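Local atomic coordinates of enoyl-[acyl-carrier-protein] reductase [FMN] (Thermotoga maritima, PDB entry 5GVH), a protein that binds flavin mononucleotide and probably catalyses the NADH-dependent reduction of enoyl groups carried on acyl-carrier protein. Residues G144-E149 with L227-R232; F196-E201 with D285-V290; D219-G224 with K241-E246. One frame throughout, in Å; residues are numbered along the deposited sequence.

Contact 1 (G144-E149 with L227-R232). With FMN (flavin mononucleotide), chain C.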
loop_
_atom_site.group_PDB
_atom_site.type_symbol
_atom_site.label_atom_id
_atom_site.label_comp_id
_atom_site.label_asym_id
_atom_site.label_seq_id
_atom_site.Cartn_x
_atom_site.Cartn_y
_atom_site.Cartn_z
ATOM N N GLY A 144 11.082 2.715 2.346
ATOM C CA GLY A 144 12.440 2.833 1.868
ATOM C C GLY A 144 13.326 1.735 2.404
ATOM O O GLY A 144 13.027 1.112 3.422
ATOM N N GLY A 145 14.429 1.498 1.700
ATOM C CA GLY A 145 15.298 0.397 2.051
ATOM C C GLY A 145 14.725 -0.920 1.560
ATOM O O GLY A 145 13.858 -0.967 0.669
ATOM N N HIS A 146 15.218 -2.006 2.155
ATOM C CA HIS A 146 14.748 -3.339 1.798
ATOM C C HIS A 146 13.243 -3.457 1.972
ATOM O O HIS A 146 12.669 -2.934 2.931
ATOM C CB HIS A 146 15.448 -4.395 2.642
ATOM C CG HIS A 146 16.776 -4.807 2.093
ATOM N ND1 HIS A 146 17.935 -4.109 2.351
ATOM C CD2 HIS A 146 17.122 -5.820 1.261
ATOM C CE1 HIS A 146 18.944 -4.687 1.722
ATOM N NE2 HIS A 146 18.478 -5.727 1.054
ATOM N N ILE A 147 12.595 -4.150 1.036
ATOM C CA ILE A 147 11.143 -4.240 1.039
ATOM C C ILE A 147 10.705 -5.690 0.909
ATOM O O ILE A 147 11.466 -6.565 0.490
ATOM C CB ILE A 147 10.516 -3.405 -0.085
ATOM C CG1 ILE A 147 11.062 -3.869 -1.441
ATOM C CG2 ILE A 147 10.774 -1.936 0.166
ATOM C CD1 ILE A 147 10.265 -3.380 -2.616
ATOM N N GLY A 148 9.460 -5.931 1.291
ATOM C CA GLY A 148 8.775 -7.186 1.084
ATOM C C GLY A 148 7.884 -7.138 -0.136
ATOM O O GLY A 148 8.141 -6.397 -1.094
ATOM N N GLU A 149 6.808 -7.929 -0.099
ATOM C CA GLU A 149 5.923 -8.092 -1.247
ATOM C C GLU A 149 4.495 -7.644 -0.979
ATOM O O GLU A 149 3.680 -7.642 -1.901
ATOM C CB GLU A 149 5.901 -9.557 -1.705
ATOM C CG GLU A 149 7.212 -10.073 -2.295
ATOM C CD GLU A 149 7.047 -11.433 -2.973
ATOM O OE1 GLU A 149 5.888 -11.899 -3.095
ATOM O OE2 GLU A 149 8.071 -12.020 -3.397
ATOM N N LEU A 227 18.595 -10.202 -7.516
ATOM C CA LEU A 227 19.655 -10.710 -6.649
ATOM C C LEU A 227 19.130 -11.247 -5.326
ATOM O O LEU A 227 19.920 -11.775 -4.536
ATOM C CB LEU A 227 20.692 -9.618 -6.381
ATOM C CG LEU A 227 21.085 -8.739 -7.567
ATOM C CD1 LEU A 227 21.924 -7.564 -7.106
ATOM C CD2 LEU A 227 21.820 -9.546 -8.622
ATOM N N GLY A 228 17.830 -11.117 -5.055
ATOM C CA GLY A 228 17.230 -11.628 -3.850
ATOM C C GLY A 228 16.946 -10.584 -2.784
ATOM O O GLY A 228 16.041 -10.789 -1.968
ATOM N N HIS A 229 17.690 -9.472 -2.768
ATOM C CA HIS A 229 17.535 -8.429 -1.754
ATOM C C HIS A 229 16.941 -7.157 -2.356
ATOM O O HIS A 229 17.672 -6.196 -2.644
ATOM C CB HIS A 229 18.881 -8.135 -1.086
ATOM C CG HIS A 229 20.007 -7.945 -2.055
ATOM N ND1 HIS A 229 20.351 -6.712 -2.568
ATOM C CD2 HIS A 229 20.862 -8.837 -2.614
ATOM C CE1 HIS A 229 21.372 -6.851 -3.396
ATOM N NE2 HIS A 229 21.701 -8.130 -3.441
ATOM N N PRO A 230 15.622 -7.079 -2.537
ATOM C CA PRO A 230 15.040 -5.892 -3.180
ATOM C C PRO A 230 15.007 -4.700 -2.229
ATOM O O PRO A 230 14.671 -4.834 -1.049
ATOM C CB PRO A 230 13.627 -6.354 -3.562
ATOM C CG PRO A 230 13.291 -7.399 -2.557
ATOM C CD PRO A 230 14.593 -8.058 -2.139
ATOM N N ALA A 231 15.353 -3.526 -2.754
ATOM C CA ALA A 231 15.401 -2.290 -1.982
ATOM C C ALA A 231 14.828 -1.154 -2.812
ATOM O O ALA A 231 14.990 -1.129 -4.037
ATOM C CB ALA A 231 16.831 -1.944 -1.558
ATOM N N ARG A 232 14.166 -0.208 -2.144
ATOM C CA ARG A 232 13.514 0.912 -2.813
ATOM C C ARG A 232 14.392 2.152 -2.686
ATOM O O ARG A 232 14.710 2.587 -1.569
ATOM C CB ARG A 232 12.123 1.179 -2.233
ATOM C CG ARG A 232 11.374 2.303 -2.941
ATOM C CD ARG A 232 9.932 2.499 -2.433
ATOM N NE ARG A 232 9.137 1.277 -2.515
ATOM C CZ ARG A 232 8.654 0.785 -3.655
ATOM N NH1 ARG A 232 8.901 1.398 -4.810
ATOM N NH2 ARG A 232 7.944 -0.335 -3.645
HETATM N N1 FMN C . 15.388 -0.811 8.005
HETATM C C2 FMN C . 16.130 -1.773 8.675
HETATM O O2 FMN C . 15.600 -2.703 9.285
HETATM N N3 FMN C . 17.496 -1.699 8.664
HETATM C C4 FMN C . 18.141 -0.682 8.003
HETATM O O4 FMN C . 19.372 -0.654 8.010
HETATM C C4A FMN C . 17.403 0.285 7.330
HETATM N N5 FMN C . 18.050 1.307 6.664
HETATM C C5A FMN C . 17.317 2.281 6.015
HETATM C C6 FMN C . 17.988 3.311 5.364
HETATM C C7 FMN C . 17.278 4.300 4.706
HETATM C C7M FMN C . 18.027 5.397 4.005
HETATM C C8 FMN C . 15.881 4.261 4.694
HETATM C C8M FMN C . 15.102 5.324 3.969
HETATM C C9 FMN C . 15.206 3.230 5.346
HETATM C C9A FMN C . 15.922 2.231 6.014
HETATM N N10 FMN C . 15.269 1.196 6.680
HETATM C C10 FMN C . 16.011 0.222 7.332
HETATM C "C1'" FMN C . 13.766 1.136 6.694
HETATM C "C2'" FMN C . 13.234 2.018 7.821
HETATM O "O2'" FMN C . 13.604 1.464 9.061
HETATM C "C3'" FMN C . 11.715 2.130 7.809
HETATM O "O3'" FMN C . 11.174 0.882 8.182
HETATM C "C4'" FMN C . 11.180 2.600 6.460
HETATM O "O4'" FMN C . 11.873 3.770 6.103
HETATM C "C5'" FMN C . 9.702 2.965 6.534
HETATM O "O5'" FMN C . 9.278 3.510 5.297
HETATM P P FMN C . 9.127 5.102 5.021
HETATM O O1P FMN C . 8.027 5.295 3.990
HETATM O O2P FMN C . 8.796 5.869 6.277
HETATM O O3P FMN C . 10.414 5.605 4.408
#
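The carbonyl oxygen of Gly145 is gripped twice from segment 227-232: Arg232 N donates to Gly145 O over 2.9 Å, from well above the carbonyl plane, and the CA-H of Ala231 closes on the same oxygen. Pro230 O is met similarly, by the N-H of Ile147 (Ile147 N to Pro230 O, 3.0 Å) and by the CA-H of His146. The N-H bonds make a short antiparallel ladder, to which the CA-H contacts add; the return bond from Gly145 N to Arg232 O is weak at 3.5 Å. Beyond the ladder, the edge of the His146 ring meets His229, with NE2 of His146 3.2 Å from CB of His229, which lies near the ring plane, while His229 NE2 is hydrogen-bonded to Glu254. Ile147 has CG1 wedged between its own N and carbonyl carbon (chi1 58°), which brings CG1 to 4.2 Å from Pro230 CB and sends CD1 to 4.0 Å from Arg232 NH2, itself hydrogen-bonded to Met141 O; it also packs on Val222. Cutting Ile147 back to an alanine is likely to strip Pro230 and the guanidinium of their apolar neighbour and open a gap beside Val222. Gly144 lies against the cofactor, its O 3.4 Å from FMN C1', and a CB would run into the flavin methyl C8M. The bridge joins the FMN-binding loop to a three-stranded antiparallel sheet, strand 231-234 central between 145-146 and 220-223.

Contact 2 (F196-E201 with D285-V290)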
loop_
_atom_site.group_PDB
_atom_site.type_symbol
_atom_site.label_atom_id
_atom_site.label_comp_id
_atom_site.label_asym_id
_atom_site.label_seq_id
_atom_site.Cartn_x
_atom_site.Cartn_y
_atom_site.Cartn_z
ATOM N N PHE A 196 11.738 11.222 8.737
ATOM C CA PHE A 196 12.723 11.672 9.721
ATOM C C PHE A 196 14.093 11.958 9.119
ATOM O O PHE A 196 14.909 12.617 9.767
ATOM C CB PHE A 196 12.868 10.643 10.849
ATOM C CG PHE A 196 11.790 10.741 11.922
ATOM C CD1 PHE A 196 11.204 9.589 12.446
ATOM C CD2 PHE A 196 11.390 11.975 12.422
ATOM C CE1 PHE A 196 10.233 9.664 13.442
ATOM C CE2 PHE A 196 10.409 12.054 13.411
ATOM C CZ PHE A 196 9.828 10.895 13.918
ATOM N N VAL A 197 14.378 11.472 7.912
ATOM C CA VAL A 197 15.565 11.939 7.202
ATOM C C VAL A 197 15.383 13.397 6.787
ATOM O O VAL A 197 16.339 14.183 6.778
ATOM C CB VAL A 197 15.854 11.033 5.988
ATOM C CG1 VAL A 197 17.082 11.524 5.204
ATOM C CG2 VAL A 197 16.028 9.576 6.423
ATOM N N ALA A 198 14.147 13.780 6.444
ATOM C CA ALA A 198 13.829 15.134 5.985
ATOM C C ALA A 198 13.561 16.062 7.175
ATOM O O ALA A 198 12.544 16.753 7.260
ATOM C CB ALA A 198 12.642 15.099 5.028
ATOM N N SER A 199 14.506 16.057 8.111
ATOM C CA SER A 199 14.434 16.878 9.310
ATOM C C SER A 199 15.737 17.646 9.463
ATOM O O SER A 199 16.785 17.211 8.981
ATOM C CB SER A 199 14.186 16.037 10.561
ATOM O OG SER A 199 15.267 15.149 10.769
ATOM N N VAL A 200 15.670 18.792 10.149
ATOM C CA VAL A 200 16.868 19.625 10.268
ATOM C C VAL A 200 17.903 18.971 11.177
ATOM O O VAL A 200 19.107 19.153 10.973
ATOM C CB VAL A 200 16.517 21.052 10.742
ATOM C CG1 VAL A 200 15.651 21.768 9.715
ATOM C CG2 VAL A 200 15.832 21.015 12.087
ATOM N N GLU A 201 17.466 18.189 12.170
ATOM C CA GLU A 201 18.400 17.464 13.032
ATOM C C GLU A 201 19.189 16.392 12.285
ATOM O O GLU A 201 20.226 15.950 12.783
ATOM C CB GLU A 201 17.653 16.812 14.196
ATOM C CG GLU A 201 17.076 17.775 15.220
ATOM C CD GLU A 201 15.749 18.364 14.805
ATOM O OE1 GLU A 201 15.348 18.165 13.635
ATOM O OE2 GLU A 201 15.105 19.018 15.658
ATOM N N ASP A 285 7.294 17.775 1.763
ATOM C CA ASP A 285 7.460 19.001 1.001
ATOM C C ASP A 285 8.413 20.005 1.626
ATOM O O ASP A 285 8.834 20.937 0.933
ATOM C CB ASP A 285 6.101 19.680 0.795
ATOM C CG ASP A 285 5.221 18.913 -0.154
ATOM O OD1 ASP A 285 5.717 18.572 -1.247
ATOM O OD2 ASP A 285 4.051 18.635 0.189
ATOM N N GLU A 286 8.767 19.852 2.900
ATOM C CA GLU A 286 9.692 20.776 3.535
ATOM C C GLU A 286 10.488 20.031 4.593
ATOM O O GLU A 286 10.108 18.940 5.035
ATOM C CB GLU A 286 8.947 21.966 4.150
ATOM C CG GLU A 286 8.138 21.611 5.397
ATOM C CD GLU A 286 6.628 21.576 5.173
ATOM O OE1 GLU A 286 5.894 21.499 6.184
ATOM O OE2 GLU A 286 6.181 21.616 3.999
ATOM N N ILE A 287 11.612 20.632 4.984
ATOM C CA ILE A 287 12.432 20.142 6.085
ATOM C C ILE A 287 11.927 20.785 7.367
ATOM O O ILE A 287 11.839 22.015 7.460
ATOM C CB ILE A 287 13.915 20.470 5.854
ATOM C CG1 ILE A 287 14.301 20.180 4.408
ATOM C CG2 ILE A 287 14.796 19.666 6.789
ATOM C CD1 ILE A 287 14.269 18.716 4.069
ATOM N N LYS A 288 11.593 19.961 8.355
ATOM C CA LYS A 288 11.053 20.428 9.623
ATOM C C LYS A 288 11.880 19.873 10.773
ATOM O O LYS A 288 12.488 18.811 10.635
ATOM C CB LYS A 288 9.585 19.998 9.780
ATOM C CG LYS A 288 8.714 20.382 8.592
ATOM C CD LYS A 288 7.562 19.400 8.372
ATOM C CE LYS A 288 6.595 19.393 9.553
ATOM N NZ LYS A 288 5.936 20.715 9.762
ATOM N N PRO A 289 11.943 20.573 11.909
ATOM C CA PRO A 289 12.600 19.994 13.086
ATOM C C PRO A 289 11.816 18.804 13.607
ATOM O O PRO A 289 10.595 18.726 13.462
ATOM C CB PRO A 289 12.611 21.146 14.098
ATOM C CG PRO A 289 11.555 22.073 13.633
ATOM C CD PRO A 289 11.545 21.970 12.143
ATOM N N VAL A 290 12.532 17.873 14.238
ATOM C CA VAL A 290 11.919 16.601 14.606
ATOM C C VAL A 290 10.721 16.813 15.524
ATOM O O VAL A 290 9.678 16.169 15.358
ATOM C CB VAL A 290 12.966 15.662 15.229
ATOM C CG1 VAL A 290 12.289 14.570 16.042
ATOM C CG2 VAL A 290 13.812 15.043 14.125
#
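Glu201 sets CG anti to its own carbonyl carbon (chi1 -69°) and then bends at chi2 (82°), which folds its carboxylate back over the backbone N-H of Val290. That single N-H is shared by both oxygens: Val290 N lies 2.9 Å from Glu201 OE1, approached from above the carboxylate plane, and 3.2 Å from Glu201 OE2, approached on the syn side but still tilted out of the plane. Val290 follows the N-cap Pro289 and opens helix 290-310, so the negative charge probably interacts favourably with the positive end of that helix. Val290 in turn sets its CG2 against Glu201 OE1 and Ser199 OG, and its CG1 4.1 Å from Phe196 CE2, the two side chains crossing at about a right angle. Helix 28-36 packs on this corner through Val34, which both Phe196 and Val290 touch.

In the TIM-barrel fold of this family, the 196-201 segment runs on from helix 194-197, which follows strand 190-192; Gly193 and Thr194, at this junction, bind FMN. The chain leaves that helix through an inverse gamma turn centred on Ala198. Ser199 OG turns back to donate to Phe196 O (2.7 Å), tying the exit to the helix. Across the contact, Lys288 O accepts the N-H of Val200 at 3.2 Å from Val200 N, from above the carbonyl plane, and the CA-H of Ser199 presses on the same oxygen. The two methyls of Val200 divide between neighbours: its CG1 lies 3.7 Å from Ile287 CG2, and its CG2 rests 3.5 Å from Pro289 CA. Ile287 CD1 continues the apolar seam to Ala198 CB, while Arg195 bonds to both Ala198 O and Glu286 O.

Contact 3 (D219-G224 with K241-E246)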
loop_
_atom_site.group_PDB
_atom_site.type_symbol
_atom_site.label_atom_id
_atom_site.label_comp_id
_atom_site.label_asym_id
_atom_site.label_seq_id
_atom_site.Cartn_x
_atom_site.Cartn_y
_atom_site.Cartn_z
ATOM N N ASP A 219 8.672 8.770 -7.902
ATOM C CA ASP A 219 10.109 8.933 -8.089
ATOM C C ASP A 219 10.932 7.902 -7.324
ATOM O O ASP A 219 12.032 8.222 -6.849
ATOM C CB ASP A 219 10.536 10.352 -7.692
ATOM C CG ASP A 219 10.104 11.410 -8.710
ATOM O OD1 ASP A 219 10.091 11.121 -9.929
ATOM O OD2 ASP A 219 9.776 12.541 -8.284
ATOM N N THR A 220 10.435 6.678 -7.172
ATOM C CA THR A 220 11.233 5.606 -6.602
ATOM C C THR A 220 11.154 4.388 -7.510
ATOM O O THR A 220 10.241 4.259 -8.324
ATOM C CB THR A 220 10.791 5.226 -5.171
ATOM O OG1 THR A 220 9.708 4.294 -5.222
ATOM C CG2 THR A 220 10.373 6.464 -4.378
ATOM N N VAL A 221 12.155 3.517 -7.385
ATOM C CA VAL A 221 12.238 2.252 -8.106
ATOM C C VAL A 221 12.826 1.229 -7.146
ATOM O O VAL A 221 13.412 1.574 -6.121
ATOM C CB VAL A 221 13.111 2.334 -9.380
ATOM C CG1 VAL A 221 12.478 3.244 -10.411
ATOM C CG2 VAL A 221 14.512 2.812 -9.031
ATOM N N VAL A 222 12.688 -0.041 -7.500
ATOM C CA VAL A 222 13.186 -1.144 -6.686
ATOM C C VAL A 222 14.439 -1.696 -7.349
ATOM O O VAL A 222 14.391 -2.124 -8.510
ATOM C CB VAL A 222 12.122 -2.238 -6.516
ATOM C CG1 VAL A 222 12.697 -3.426 -5.761
ATOM C CG2 VAL A 222 10.886 -1.675 -5.810
ATOM N N THR A 223 15.557 -1.690 -6.623
ATOM C CA THR A 223 16.785 -2.322 -7.086
ATOM C C THR A 223 17.073 -3.572 -6.266
ATOM O O THR A 223 16.666 -3.683 -5.105
ATOM C CB THR A 223 17.992 -1.373 -7.005
ATOM O OG1 THR A 223 18.176 -0.939 -5.658
ATOM C CG2 THR A 223 17.789 -0.158 -7.889
ATOM N N GLY A 224 17.780 -4.515 -6.886
ATOM C CA GLY A 224 18.211 -5.721 -6.201
ATOM C C GLY A 224 17.204 -6.849 -6.162
ATOM O O GLY A 224 17.404 -7.811 -5.414
ATOM N N LYS A 241 20.742 1.873 -14.016
ATOM C CA LYS A 241 21.902 1.091 -14.436
ATOM C C LYS A 241 22.012 -0.199 -13.633
ATOM O O LYS A 241 22.371 -1.251 -14.178
ATOM C CB LYS A 241 23.175 1.929 -14.298
ATOM C CG LYS A 241 24.470 1.125 -14.291
ATOM C CD LYS A 241 25.627 1.975 -14.786
ATOM C CE LYS A 241 25.882 3.146 -13.853
ATOM N NZ LYS A 241 26.266 4.365 -14.618
ATOM N N ILE A 242 21.684 -0.139 -12.338
ATOM C CA ILE A 242 21.743 -1.329 -11.494
ATOM C C ILE A 242 20.651 -2.322 -11.880
ATOM O O ILE A 242 20.901 -3.529 -11.979
ATOM C CB ILE A 242 21.656 -0.932 -10.010
ATOM C CG1 ILE A 242 22.901 -0.143 -9.594
ATOM C CG2 ILE A 242 21.476 -2.163 -9.149
ATOM C CD1 ILE A 242 24.204 -0.720 -10.111
ATOM N N GLN A 243 19.428 -1.833 -12.104
ATOM C CA GLN A 243 18.352 -2.704 -12.575
ATOM C C GLN A 243 18.766 -3.477 -13.820
ATOM O O GLN A 243 18.523 -4.687 -13.920
ATOM C CB GLN A 243 17.093 -1.881 -12.854
ATOM C CG GLN A 243 16.419 -1.371 -11.605
ATOM C CD GLN A 243 15.281 -0.428 -11.898
ATOM O OE1 GLN A 243 15.274 0.259 -12.918
ATOM N NE2 GLN A 243 14.303 -0.393 -11.005
ATOM N N GLU A 244 19.403 -2.798 -14.777
ATOM C CA GLU A 244 19.882 -3.489 -15.971
ATOM C C GLU A 244 20.966 -4.499 -15.613
ATOM O O GLU A 244 20.877 -5.676 -15.983
ATOM C CB GLU A 244 20.395 -2.476 -17.003
ATOM C CG GLU A 244 20.871 -3.101 -18.322
ATOM C CD GLU A 244 19.808 -3.087 -19.413
ATOM O OE1 GLU A 244 20.177 -3.104 -20.612
ATOM O OE2 GLU A 244 18.604 -3.056 -19.069
ATOM N N MET A 245 21.981 -4.063 -14.855
ATOM C CA MET A 245 23.115 -4.919 -14.533
ATOM C C MET A 245 22.731 -6.130 -13.688
ATOM O O MET A 245 23.494 -7.100 -13.655
ATOM C CB MET A 245 24.201 -4.104 -13.821
ATOM C CG MET A 245 25.607 -4.702 -13.953
ATOM S SD MET A 245 26.278 -4.539 -15.628
ATOM C CE MET A 245 26.670 -2.796 -15.668
ATOM N N GLU A 246 21.582 -6.105 -13.009
ATOM C CA GLU A 246 21.119 -7.295 -12.301
ATOM C C GLU A 246 20.898 -8.461 -13.259
ATOM O O GLU A 246 21.158 -9.617 -12.905
ATOM C CB GLU A 246 19.826 -6.992 -11.545
ATOM C CG GLU A 246 19.978 -6.239 -10.230
ATOM C CD GLU A 246 18.620 -5.880 -9.645
ATOM O OE1 GLU A 246 18.220 -4.696 -9.713
ATOM O OE2 GLU A 246 17.936 -6.794 -9.143
HETATM O O HOH W 1 15.357 -4.908 -8.700
#
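Gln243, Glu246 and Thr223 carry the packing of helix 237-248 against edge strand 220-223 of a three-stranded antiparallel sheet. Helix and strand run in nearly the same direction: the axes of strand 220-223 and helix segment 241-246 lie 28° apart and approach to 8.5 Å. Gln243 reaches across to the strand with a chain extended beyond CG, and its amide N-H points almost straight (178°) at a backbone carbonyl: Gln243 NE2 to Val222 O is 3.0 Å. The oxygen lies in the plane of the amide, whereas the nitrogen stands above the carbonyl plane, clear of its lone pairs. On the way NE2 skims Val221, 3.4 Å from its CB. Thr223 supplies the apolar part, CB facing Ile242 CG2 at 4.2 Å and CG2 set against the Gln243 chain, crossed at about a right angle. One turn on, Glu246 holds the strand's exit at Gly224, whose positive phi (85°) would press any CB against the preceding carbonyl oxygen. Glu246 OE1 accepts Gly224 N at 2.9 Å from above the carboxylate plane, and OE2 takes the N-H of Lys226. A water sits between the two polar anchors, 3.0 Å from both Val222 O and Glu246 OE1.

Contacts 1 and 3 hold the same antiparallel sheet and meet directly, with Ala231 N 2.7 Å from Thr223 O and Ile147 packed on Val222. Contact 1 is strand pairing, mostly backbone to backbone, and reaches the flavin at one end; contact 3, the more buried of the two, lies farther from the chain's centre and relies on long polar side chains that bind main-chain groups. Contact 2 stands apart, its centre about 24 Å from that of contact 1 and 27 Å from that of contact 3, and joins two loops beside helix ends. Partly buried like contact 1, it mixes an apolar seam with a carboxylate at a helix start. Contact 3 is nested within the loop it closes.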